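Local coordinates for protein alpha-rhamnosidase (Dictyoglomus thermophilum, PDB 6I60) that probably hydrolyses terminal non-reducing alpha-L-rhamnose residues of alpha-L-rhamnosides, at residues A[391-395]-A[405-409]. Residues are numbered along the deposited sequence; the frame is centred on the assembly and turned at random.
Sequences IRHAE and YSTNR
The guanidinium of R392 lies over one face of the Y405 ring, its CZ 3.8 Å from the ring centroid and the two planes 20° apart. This cation-pi stack is displaced toward the ring rim, where CZ of R392 comes within 3.5 Å of CE2 of Y405. CB and CD of the arginine lie beside OH of Y405, and the bend at chi3 (83°) turns the guanidinium over the ring. At the ring edge the backbone O of H393 lies in the ring plane, 3.2 Å from CD1 of Y405, and CB of A394 packs obliquely on the same carbon. The carbonyl of H393 also takes a weak, strongly bent hydrogen bond from ND2 of N408, 2.9 Å long. Farther along, OG1 of T407 donates to OE1 of E395 over 3.1 Å, on the anti side and 21° out of the carboxylate plane. The carboxylate of E395 is buried; OE1 also accepts a bond from the backbone N of H818, while OE2 is bonded to ND2 of N371. Were Y405 replaced by an alanine, the R392 guanidinium would probably lose its stacking surface and be freer to turn, and a gap is likely to open beside A394. Y405 OH makes a further weak hydrogen bond with E440 of strand 438-442, whose backbone pairs with R392. On the far side of the strand, ND1 of H393 is hydrogen-bonded to the backbone O of A413, and its ring stacks on H434. Through this contact the loop between strands 403-404 and 414-418 packs against the end of strand 388-394, within the concanavalin-like beta domain of a bacterial alpha-L-rhamnosidase.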
ATOM      1  N   ILE A 391      15.601 -21.217  13.924  1.00 46.45           N
ATOM      2  CA  ILE A 391      14.185 -20.914  13.747  1.00 45.33           C
ATOM      3  C   ILE A 391      13.889 -20.910  12.254  1.00 49.52           C
ATOM      4  O   ILE A 391      14.383 -20.044  11.521  1.00 55.46           O
ATOM      5  CB  ILE A 391      13.800 -19.572  14.382  1.00 44.12           C
ATOM      6  CG1 ILE A 391      14.319 -19.489  15.818  1.00 47.21           C
ATOM      7  CG2 ILE A 391      12.295 -19.374  14.335  1.00 44.46           C
ATOM      8  CD1 ILE A 391      14.345 -18.083  16.372  1.00 41.85           C
ATOM      9  N   ARG A 392      13.076 -21.860  11.803  1.00 46.78           N
ATOM     10  CA  ARG A 392      12.655 -21.947  10.414  1.00 49.28           C
ATOM     11  C   ARG A 392      11.194 -21.536  10.278  1.00 51.00           C
ATOM     12  O   ARG A 392      10.395 -21.699  11.205  1.00 50.35           O
ATOM     13  CB  ARG A 392      12.848 -23.364   9.867  1.00 56.84           C
ATOM     14  CG  ARG A 392      14.263 -23.896  10.014  1.00 56.68           C
ATOM     15  CD  ARG A 392      14.422 -25.233   9.308  1.00 56.60           C
ATOM     16  NE  ARG A 392      14.668 -25.066   7.879  1.00 67.27           N
ATOM     17  CZ  ARG A 392      14.762 -26.071   7.015  1.00 75.84           C
ATOM     18  NH1 ARG A 392      14.630 -27.324   7.434  1.00 62.60           N
ATOM     19  NH2 ARG A 392      14.988 -25.823   5.730  1.00 68.82           N
ATOM     20  N   HIS A 393      10.849 -21.003   9.107  1.00 51.27           N
ATOM     21  CA  HIS A 393       9.507 -20.509   8.832  1.00 48.20           C
ATOM     22  C   HIS A 393       9.002 -21.100   7.523  1.00 45.81           C
ATOM     23  O   HIS A 393       9.775 -21.293   6.580  1.00 53.62           O
ATOM     24  CB  HIS A 393       9.480 -18.975   8.755  1.00 48.82           C
ATOM     25  CG  HIS A 393      10.266 -18.298   9.834  1.00 50.96           C
ATOM     26  ND1 HIS A 393      11.644 -18.328   9.885  1.00 51.67           N
ATOM     27  CD2 HIS A 393       9.867 -17.562  10.899  1.00 54.53           C
ATOM     28  CE1 HIS A 393      12.059 -17.647  10.938  1.00 53.66           C
ATOM     29  NE2 HIS A 393      11.001 -17.170  11.569  1.00 58.27           N
ATOM     30  N   ALA A 394       7.703 -21.382   7.466  1.00 42.42           N
ATOM     31  CA  ALA A 394       7.116 -21.971   6.272  1.00 48.72           C
ATOM     32  C   ALA A 394       5.642 -21.602   6.184  1.00 48.87           C
ATOM     33  O   ALA A 394       5.008 -21.231   7.176  1.00 41.33           O
ATOM     34  CB  ALA A 394       7.285 -23.494   6.254  1.00 54.54           C
ATOM     35  N   GLU A 395       5.105 -21.713   4.968  1.00 50.46           N
ATOM     36  CA  GLU A 395       3.707 -21.419   4.686  1.00 51.84           C
ATOM     37  C   GLU A 395       2.808 -22.640   4.846  1.00 58.05           C
ATOM     38  O   GLU A 395       1.660 -22.509   5.286  1.00 57.16           O
ATOM     39  CB  GLU A 395       3.562 -20.867   3.264  1.00 45.46           C
ATOM     40  CG  GLU A 395       3.817 -19.376   3.132  1.00 52.93           C
ATOM     41  CD  GLU A 395       3.361 -18.829   1.788  1.00 59.97           C
ATOM     42  OE1 GLU A 395       3.491 -19.550   0.776  1.00 55.54           O
ATOM     43  OE2 GLU A 395       2.870 -17.680   1.742  1.00 65.05           O
ATOM     44  N   TYR A 405       8.772 -26.194   3.200  1.00 52.66           N
ATOM     45  CA  TYR A 405       9.446 -24.963   2.814  1.00 55.33           C
ATOM     46  C   TYR A 405       9.473 -24.757   1.304  1.00 51.82           C
ATOM     47  O   TYR A 405      10.270 -23.948   0.814  1.00 59.06           O
ATOM     48  CB  TYR A 405      10.872 -24.951   3.368  1.00 56.66           C
ATOM     49  CG  TYR A 405      10.963 -25.258   4.846  1.00 56.71           C
ATOM     50  CD1 TYR A 405      10.708 -24.275   5.795  1.00 58.01           C
ATOM     51  CD2 TYR A 405      11.309 -26.526   5.291  1.00 56.14           C
ATOM     52  CE1 TYR A 405      10.792 -24.549   7.147  1.00 55.13           C
ATOM     53  CE2 TYR A 405      11.395 -26.810   6.644  1.00 56.34           C
ATOM     54  CZ  TYR A 405      11.138 -25.817   7.566  1.00 59.04           C
ATOM     55  OH  TYR A 405      11.221 -26.093   8.910  1.00 57.19           O
ATOM     56  N   SER A 406       8.619 -25.463   0.559  1.00 50.15           N
ATOM     57  CA  SER A 406       8.680 -25.403  -0.898  1.00 52.77           C
ATOM     58  C   SER A 406       8.310 -24.019  -1.419  1.00 53.66           C
ATOM     59  O   SER A 406       8.961 -23.502  -2.334  1.00 61.59           O
ATOM     60  CB  SER A 406       7.763 -26.464  -1.507  1.00 56.92           C
ATOM     61  OG  SER A 406       8.075 -27.757  -1.020  1.00 55.41           O
ATOM     62  N   THR A 407       7.272 -23.401  -0.851  1.00 51.41           N
ATOM     63  CA  THR A 407       6.861 -22.079  -1.309  1.00 55.60           C
ATOM     64  C   THR A 407       7.930 -21.023  -1.057  1.00 59.08           C
ATOM     65  O   THR A 407       7.935 -19.990  -1.736  1.00 58.34           O
ATOM     66  CB  THR A 407       5.549 -21.664  -0.636  1.00 51.78           C
ATOM     67  OG1 THR A 407       5.673 -21.790   0.786  1.00 52.39           O
ATOM     68  CG2 THR A 407       4.404 -22.542  -1.117  1.00 49.58           C
ATOM     69  N   ASN A 408       8.835 -21.257  -0.100  1.00 58.33           N
ATOM     70  CA  ASN A 408       9.937 -20.329   0.131  1.00 57.09           C
ATOM     71  C   ASN A 408      11.015 -20.442  -0.937  1.00 59.45           C
ATOM     72  O   ASN A 408      11.789 -19.495  -1.120  1.00 56.71           O
ATOM     73  CB  ASN A 408      10.552 -20.562   1.514  1.00 59.68           C
ATOM     74  CG  ASN A 408       9.576 -20.288   2.647  1.00 55.62           C
ATOM     75  OD1 ASN A 408       8.402 -19.996   2.418  1.00 58.09           O
ATOM     76  ND2 ASN A 408      10.063 -20.380   3.878  1.00 50.05           N
ATOM     77  N   ARG A 409      11.083 -21.576  -1.632  1.00 58.48           N
ATOM     78  CA  ARG A 409      12.006 -21.806  -2.753  1.00 61.43           C
ATOM     79  C   ARG A 409      13.433 -21.650  -2.228  1.00 67.72           C
ATOM     80  O   ARG A 409      13.758 -22.229  -1.177  1.00 64.33           O
ATOM     81  CB  ARG A 409      11.620 -20.897  -3.913  1.00 56.77           C
ATOM     82  CG  ARG A 409      10.286 -21.257  -4.556  1.00 62.38           C
ATOM     83  CD  ARG A 409      10.171 -20.689  -5.960  1.00 60.91           C
ATOM     84  NE  ARG A 409      10.682 -19.324  -6.036  1.00 76.38           N
ATOM     85  CZ  ARG A 409      10.350 -18.451  -6.982  1.00 76.00           C
ATOM     86  NH1 ARG A 409      10.868 -17.230  -6.971  1.00 66.70           N
ATOM     87  NH2 ARG A 409       9.499 -18.800  -7.939  1.00 69.04           N
TER